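Local coordinates for protein tannase (Fusobacterium nucleatum subsp. nucleatum ATCC 25586, PDB 6YQ4) that probably hydrolyses gallotannins as an enzyme of the alpha/beta-hydrolase superfamily and binds a magnesium ion, at residues Y6-N11 / V143-L148; N259-I264 / K351-F356. One frame throughout, in Å; residues are numbered along the deposited sequence.

Contact 1: Y6-N11 / V143-L148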
loop_
_atom_site.group_PDB
_atom_site.type_symbol
_atom_site.label_atom_id
_atom_site.label_comp_id
_atom_site.label_asym_id
_atom_site.label_seq_id
_atom_site.Cartn_x
_atom_site.Cartn_y
_atom_site.Cartn_z
ATOM N N TYR A 6 -12.340 9.520 26.449
ATOM C CA TYR A 6 -12.895 8.267 25.954
ATOM C C TYR A 6 -12.139 7.104 26.577
ATOM O O TYR A 6 -10.919 7.006 26.427
ATOM C CB TYR A 6 -12.811 8.198 24.433
ATOM C CG TYR A 6 -13.954 8.885 23.735
ATOM C CD1 TYR A 6 -13.932 10.265 23.517
ATOM C CD2 TYR A 6 -15.053 8.162 23.298
ATOM C CE1 TYR A 6 -14.973 10.904 22.880
ATOM C CE2 TYR A 6 -16.104 8.789 22.657
ATOM C CZ TYR A 6 -16.065 10.165 22.449
ATOM O OH TYR A 6 -17.121 10.801 21.818
ATOM N N ASP A 7 -12.853 6.229 27.279
ATOM C CA ASP A 7 -12.214 5.085 27.916
ATOM C C ASP A 7 -11.847 4.032 26.872
ATOM O O ASP A 7 -12.621 3.752 25.948
ATOM C CB ASP A 7 -13.141 4.494 28.974
ATOM C CG ASP A 7 -12.709 3.124 29.417
ATOM O OD1 ASP A 7 -11.757 3.028 30.220
ATOM O OD2 ASP A 7 -13.321 2.144 28.952
ATOM N N LEU A 8 -10.657 3.442 27.027
ATOM C CA LEU A 8 -10.059 2.614 25.986
ATOM C C LEU A 8 -10.053 1.119 26.274
ATOM O O LEU A 8 -9.491 0.365 25.473
ATOM C CB LEU A 8 -8.617 3.060 25.714
ATOM C CG LEU A 8 -8.473 4.289 24.820
ATOM C CD1 LEU A 8 -7.061 4.401 24.275
ATOM C CD2 LEU A 8 -9.539 4.298 23.698
ATOM N N LYS A 9 -10.636 0.653 27.375
ATOM C CA LYS A 9 -10.589 -0.778 27.640
ATOM C C LYS A 9 -11.716 -1.497 26.910
ATOM O O LYS A 9 -12.834 -0.988 26.781
ATOM C CB LYS A 9 -10.619 -1.091 29.140
ATOM C CG LYS A 9 -9.191 -1.385 29.691
ATOM C CD LYS A 9 -8.661 -2.771 29.237
ATOM C CE LYS A 9 -7.383 -3.233 29.944
ATOM N NZ LYS A 9 -6.382 -2.154 30.159
ATOM N N PHE A 10 -11.391 -2.685 26.429
ATOM C CA PHE A 10 -12.272 -3.479 25.593
ATOM C C PHE A 10 -13.243 -4.267 26.460
ATOM O O PHE A 10 -12.842 -4.943 27.415
ATOM C CB PHE A 10 -11.419 -4.413 24.738
ATOM C CG PHE A 10 -12.185 -5.455 24.001
ATOM C CD1 PHE A 10 -12.771 -5.166 22.781
ATOM C CD2 PHE A 10 -12.286 -6.742 24.506
ATOM C CE1 PHE A 10 -13.467 -6.140 22.084
ATOM C CE2 PHE A 10 -12.974 -7.714 23.822
ATOM C CZ PHE A 10 -13.569 -7.416 22.604
ATOM N N ASN A 11 -14.520 -4.191 26.112
ATOM C CA ASN A 11 -15.560 -4.862 26.871
ATOM C C ASN A 11 -16.008 -6.116 26.136
ATOM O O ASN A 11 -16.766 -6.018 25.162
ATOM C CB ASN A 11 -16.740 -3.915 27.091
ATOM C CG ASN A 11 -17.624 -4.369 28.205
ATOM O OD1 ASN A 11 -17.881 -5.561 28.354
ATOM N ND2 ASN A 11 -18.079 -3.427 29.021
ATOM N N VAL A 143 -3.351 -0.258 16.540
ATOM C CA VAL A 143 -2.479 -1.332 17.023
ATOM C C VAL A 143 -2.223 -1.180 18.512
ATOM O O VAL A 143 -2.305 -2.149 19.281
ATOM C CB VAL A 143 -1.152 -1.357 16.234
ATOM C CG1 VAL A 143 -0.165 -2.367 16.856
ATOM C CG2 VAL A 143 -1.400 -1.733 14.814
ATOM N N ARG A 144 -1.908 0.035 18.946
ATOM C CA ARG A 144 -1.628 0.248 20.359
ATOM C C ARG A 144 -2.831 -0.132 21.211
ATOM O O ARG A 144 -2.680 -0.745 22.275
ATOM C CB ARG A 144 -1.209 1.703 20.577
ATOM C CG ARG A 144 0.060 2.036 19.819
ATOM C CD ARG A 144 0.550 3.437 20.067
ATOM N NE ARG A 144 1.936 3.609 19.639
ATOM C CZ ARG A 144 2.969 3.691 20.469
ATOM N NH1 ARG A 144 2.791 3.620 21.782
ATOM N NH2 ARG A 144 4.183 3.863 19.985
ATOM N N TYR A 145 -4.036 0.198 20.736
ATOM C CA TYR A 145 -5.268 -0.259 21.373
ATOM C C TYR A 145 -5.319 -1.778 21.465
ATOM O O TYR A 145 -5.702 -2.332 22.503
ATOM C CB TYR A 145 -6.476 0.267 20.593
ATOM C CG TYR A 145 -7.815 -0.174 21.133
ATOM C CD1 TYR A 145 -8.551 0.657 21.982
ATOM C CD2 TYR A 145 -8.350 -1.413 20.787
ATOM C CE1 TYR A 145 -9.760 0.262 22.483
ATOM C CE2 TYR A 145 -9.567 -1.816 21.282
ATOM C CZ TYR A 145 -10.274 -0.974 22.130
ATOM O OH TYR A 145 -11.486 -1.385 22.631
ATOM N N LEU A 146 -4.960 -2.471 20.382
ATOM C CA LEU A 146 -4.927 -3.932 20.411
ATOM C C LEU A 146 -3.985 -4.460 21.481
ATOM O O LEU A 146 -4.334 -5.404 22.199
ATOM C CB LEU A 146 -4.526 -4.481 19.051
ATOM C CG LEU A 146 -5.514 -4.180 17.928
ATOM C CD1 LEU A 146 -5.100 -4.942 16.673
ATOM C CD2 LEU A 146 -6.906 -4.547 18.352
ATOM N N TYR A 147 -2.784 -3.872 21.605
ATOM C CA TYR A 147 -1.831 -4.343 22.619
ATOM C C TYR A 147 -2.333 -4.063 24.029
ATOM O O TYR A 147 -2.251 -4.931 24.905
ATOM C CB TYR A 147 -0.456 -3.694 22.414
ATOM C CG TYR A 147 0.390 -4.413 21.384
ATOM C CD1 TYR A 147 0.897 -5.691 21.635
ATOM C CD2 TYR A 147 0.660 -3.832 20.150
ATOM C CE1 TYR A 147 1.666 -6.361 20.685
ATOM C CE2 TYR A 147 1.432 -4.491 19.193
ATOM C CZ TYR A 147 1.929 -5.753 19.463
ATOM O OH TYR A 147 2.683 -6.391 18.504
ATOM N N LEU A 148 -2.858 -2.852 24.263
ATOM C CA LEU A 148 -3.372 -2.486 25.580
ATOM C C LEU A 148 -4.444 -3.451 26.066
ATOM O O LEU A 148 -4.544 -3.715 27.271
ATOM C CB LEU A 148 -3.919 -1.060 25.539
ATOM C CG LEU A 148 -4.343 -0.490 26.900
ATOM C CD1 LEU A 148 -3.563 0.753 27.278
ATOM C CD2 LEU A 148 -5.823 -0.178 26.892
#
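Tyr-145 reaches out of helix 134-148 and lies against the backbone of Leu-8, Lys-9 and Phe-10. Its CG stands anti to the backbone N (chi1 178°), and this carries the ring from the helix surface to the N-terminal segment. CB and CG stay close to the helix, short of residues 6-11. At CD1 the first apolar contact begins, with Leu-8 CD2 at 4.1 Å. The next atom, CE1, comes up to Leu-8 O at 3.0 Å. The carbonyl oxygen approaches the ring obliquely and makes no hydrogen bond with it. CZ is still 3.7 Å from Leu-8 O. The hydroxyl at the tip meets Phe-10, with OH 3.7 Å from CB. It sits at the edge of the Phe-10 ring, near the ring plane, and the two side chains cross at about a right angle.

Leu-148, one turn further on, adds its CD2, 4.0 Å from Leu-8 O. Lys-9 starts away from the helix, but its chain bends at chi2 (-73°) and chi4 and brings the amine back. NZ ends 3.8 Å from Leu-148 O, too long for a hydrogen bond.

No hydrogen bond joins the two segments directly. Asn-149 supplies the polar link: its OD1 accepts from Phe-10 N, and its ND2 donates to Leu-8 O and Tyr-145 O. Phe-10 also packs on Met-153, a magnesium ligand, and its side chain is about 9 Å from the ion. The N-terminal loop therefore borders the metal site. Around it, Tyr-145 rests on Ile-35 of strand 26-36, Val-143 and Leu-146 face strand 73-76, and Arg-144 packs on helix 185-191.

Contact 2: N259-I264 / K351-F356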
loop_
_atom_site.group_PDB
_atom_site.type_symbol
_atom_site.label_atom_id
_atom_site.label_comp_id
_atom_site.label_asym_id
_atom_site.label_seq_id
_atom_site.Cartn_x
_atom_site.Cartn_y
_atom_site.Cartn_z
ATOM N N ASN A 259 4.713 18.252 -26.038
ATOM C CA ASN A 259 6.161 18.313 -26.186
ATOM C C ASN A 259 6.850 18.621 -24.863
ATOM O O ASN A 259 7.928 18.083 -24.584
ATOM C CB ASN A 259 6.535 19.338 -27.243
ATOM C CG ASN A 259 6.698 18.710 -28.599
ATOM O OD1 ASN A 259 7.067 17.536 -28.708
ATOM N ND2 ASN A 259 6.444 19.480 -29.641
ATOM N N ASP A 260 6.242 19.478 -24.036
ATOM C CA ASP A 260 6.818 19.767 -22.728
ATOM C C ASP A 260 6.753 18.553 -21.829
ATOM O O ASP A 260 7.683 18.290 -21.054
ATOM C CB ASP A 260 6.096 20.945 -22.071
ATOM C CG ASP A 260 6.702 22.277 -22.447
ATOM O OD1 ASP A 260 7.936 22.337 -22.661
ATOM O OD2 ASP A 260 5.937 23.265 -22.521
ATOM N N GLU A 261 5.652 17.803 -21.909
ATOM C CA GLU A 261 5.554 16.570 -21.139
ATOM C C GLU A 261 6.668 15.608 -21.507
ATOM O O GLU A 261 7.191 14.895 -20.638
ATOM C CB GLU A 261 4.201 15.901 -21.359
ATOM C CG GLU A 261 3.090 16.499 -20.556
ATOM C CD GLU A 261 1.734 15.959 -20.982
ATOM O OE1 GLU A 261 1.532 15.741 -22.190
ATOM O OE2 GLU A 261 0.863 15.772 -20.113
ATOM N N ILE A 262 7.042 15.567 -22.789
ATOM C CA ILE A 262 8.095 14.651 -23.215
ATOM C C ILE A 262 9.450 15.114 -22.693
ATOM O O ILE A 262 10.260 14.297 -22.225
ATOM C CB ILE A 262 8.087 14.506 -24.746
ATOM C CG1 ILE A 262 6.908 13.635 -25.180
ATOM C CG2 ILE A 262 9.438 13.961 -25.258
ATOM C CD1 ILE A 262 6.698 13.649 -26.668
ATOM N N ASN A 263 9.709 16.431 -22.720
ATOM C CA ASN A 263 10.971 16.896 -22.152
ATOM C C ASN A 263 11.043 16.623 -20.648
ATOM O O ASN A 263 12.108 16.254 -20.130
ATOM C CB ASN A 263 11.205 18.384 -22.450
ATOM C CG ASN A 263 12.593 18.852 -21.986
ATOM O OD1 ASN A 263 13.619 18.253 -22.348
ATOM N ND2 ASN A 263 12.629 19.922 -21.195
ATOM N N ILE A 264 9.922 16.774 -19.935
ATOM C CA ILE A 264 9.911 16.480 -18.503
ATOM C C ILE A 264 10.195 15.000 -18.260
ATOM O O ILE A 264 10.963 14.635 -17.362
ATOM C CB ILE A 264 8.566 16.913 -17.883
ATOM C CG1 ILE A 264 8.468 18.437 -17.821
ATOM C CG2 ILE A 264 8.377 16.320 -16.510
ATOM C CD1 ILE A 264 7.046 18.927 -17.744
ATOM N N LYS A 351 -0.340 7.152 -16.273
ATOM C CA LYS A 351 -0.198 8.497 -15.753
ATOM C C LYS A 351 0.733 9.312 -16.645
ATOM O O LYS A 351 1.585 8.774 -17.353
ATOM C CB LYS A 351 0.324 8.453 -14.315
ATOM C CG LYS A 351 -0.524 7.590 -13.396
ATOM C CD LYS A 351 -0.297 7.901 -11.933
ATOM C CE LYS A 351 -1.278 7.118 -11.084
ATOM N NZ LYS A 351 -0.862 7.048 -9.636
ATOM N N SER A 352 0.548 10.635 -16.614
ATOM C CA SER A 352 1.360 11.586 -17.353
ATOM C C SER A 352 2.412 12.221 -16.447
ATOM O O SER A 352 2.164 12.435 -15.259
ATOM C CB SER A 352 0.484 12.681 -17.967
ATOM O OG SER A 352 -0.602 12.094 -18.651
ATOM N N PRO A 353 3.574 12.572 -16.996
ATOM C CA PRO A 353 4.694 13.018 -16.161
ATOM C C PRO A 353 4.552 14.474 -15.757
ATOM O O PRO A 353 4.224 15.327 -16.593
ATOM C CB PRO A 353 5.908 12.822 -17.085
ATOM C CG PRO A 353 5.352 13.074 -18.458
ATOM C CD PRO A 353 3.888 12.668 -18.437
ATOM N N PRO A 354 4.871 14.823 -14.498
ATOM C CA PRO A 354 5.301 13.909 -13.426
ATOM C C PRO A 354 4.117 13.201 -12.759
ATOM O O PRO A 354 3.204 13.845 -12.272
ATOM C CB PRO A 354 6.026 14.835 -12.423
ATOM C CG PRO A 354 6.255 16.126 -13.172
ATOM C CD PRO A 354 5.134 16.233 -14.156
ATOM N N ALA A 355 4.178 11.874 -12.714
ATOM C CA ALA A 355 3.017 11.056 -12.374
ATOM C C ALA A 355 2.507 11.275 -10.944
ATOM O O ALA A 355 1.314 11.084 -10.687
ATOM C CB ALA A 355 3.367 9.578 -12.590
ATOM N N PHE A 356 3.379 11.629 -9.998
ATOM C CA PHE A 356 2.995 11.795 -8.598
ATOM C C PHE A 356 3.099 13.238 -8.116
ATOM O O PHE A 356 2.127 13.766 -7.557
ATOM C CB PHE A 356 3.832 10.857 -7.704
ATOM C CG PHE A 356 3.612 9.404 -8.014
ATOM C CD1 PHE A 356 4.324 8.788 -9.039
ATOM C CD2 PHE A 356 2.653 8.675 -7.338
ATOM C CE1 PHE A 356 4.095 7.483 -9.374
ATOM C CE2 PHE A 356 2.427 7.353 -7.665
ATOM C CZ PHE A 356 3.156 6.752 -8.684
HETATM O O HOH W 1 -1.753 14.473 -20.026
#
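Pro-353 presses its ring against the first turns of helix 259-279, with CG 3.4 Å from Glu-261 O. The same CG lies 4.2 Å from Glu-261 CB. This is the tight side of the contact. Ile-264 extends it one turn along. Its CG2 branch stands anti to the backbone N and meets the next proline, 4.0 Å from Pro-354 CG. That methyl also touches Pro-353 CB, at 4.3 Å, so one branch of Ile-264 serves both rings. The peptide bond before Pro-354 is cis. It brings the two CA atoms close together and is consistent with both rings meeting the same helix. Phe-382 of helix 381-394 packs on both Ile-264 and Pro-354.

The other side is looser and polar. Glu-261 is extended beyond CG (chi2 170°), and its carboxylate reaches past Pro-353 toward Ser-352. Direct contact there is slight, with OE2 3.8 Å from Ser-352 CB. A water bridges the two side chains from one side. It donates to Glu-261 OE2 at 2.9 Å and lies 3.0 Å from Ser-352 OG, which also bonds Arg-231 NH1. The other carboxylate oxygen, OE1, accepts from Thr-258 N just before the helix. Glu-261 is thus held at both oxygens, by backbone on one and water on the other.

The chemistry is divided accordingly. The prolines have no N-H to offer, so they bring shape and apolar surface to the helix. The polar link is indirect and depends on one water. The start of the helix, with Thr-258 N bonded to OE1, would probably favour a charged Glu-261.

From the N terminus, contact 1 comes first. Segment 6-11 lies before strand 16-21, and its contact with helix 134-148 closes a long loop holding five strands of the main sheet. The chain then passes strand 160-163, the probable nucleophile elbow and strand 202-206 before reaching helix 259-279. There contact 2 opens a second loop. It takes in helix 298-316 and the hairpin 328-330/335-338, and closes at 351-356. The two loops run in series and neither nest nor cross. Contact 1 ties the N-terminal loop to the sheet's helical layer; contact 2 ties helix 259-279 to a later loop. Their centres are 47 Å apart, on opposite sides of the chain's centre.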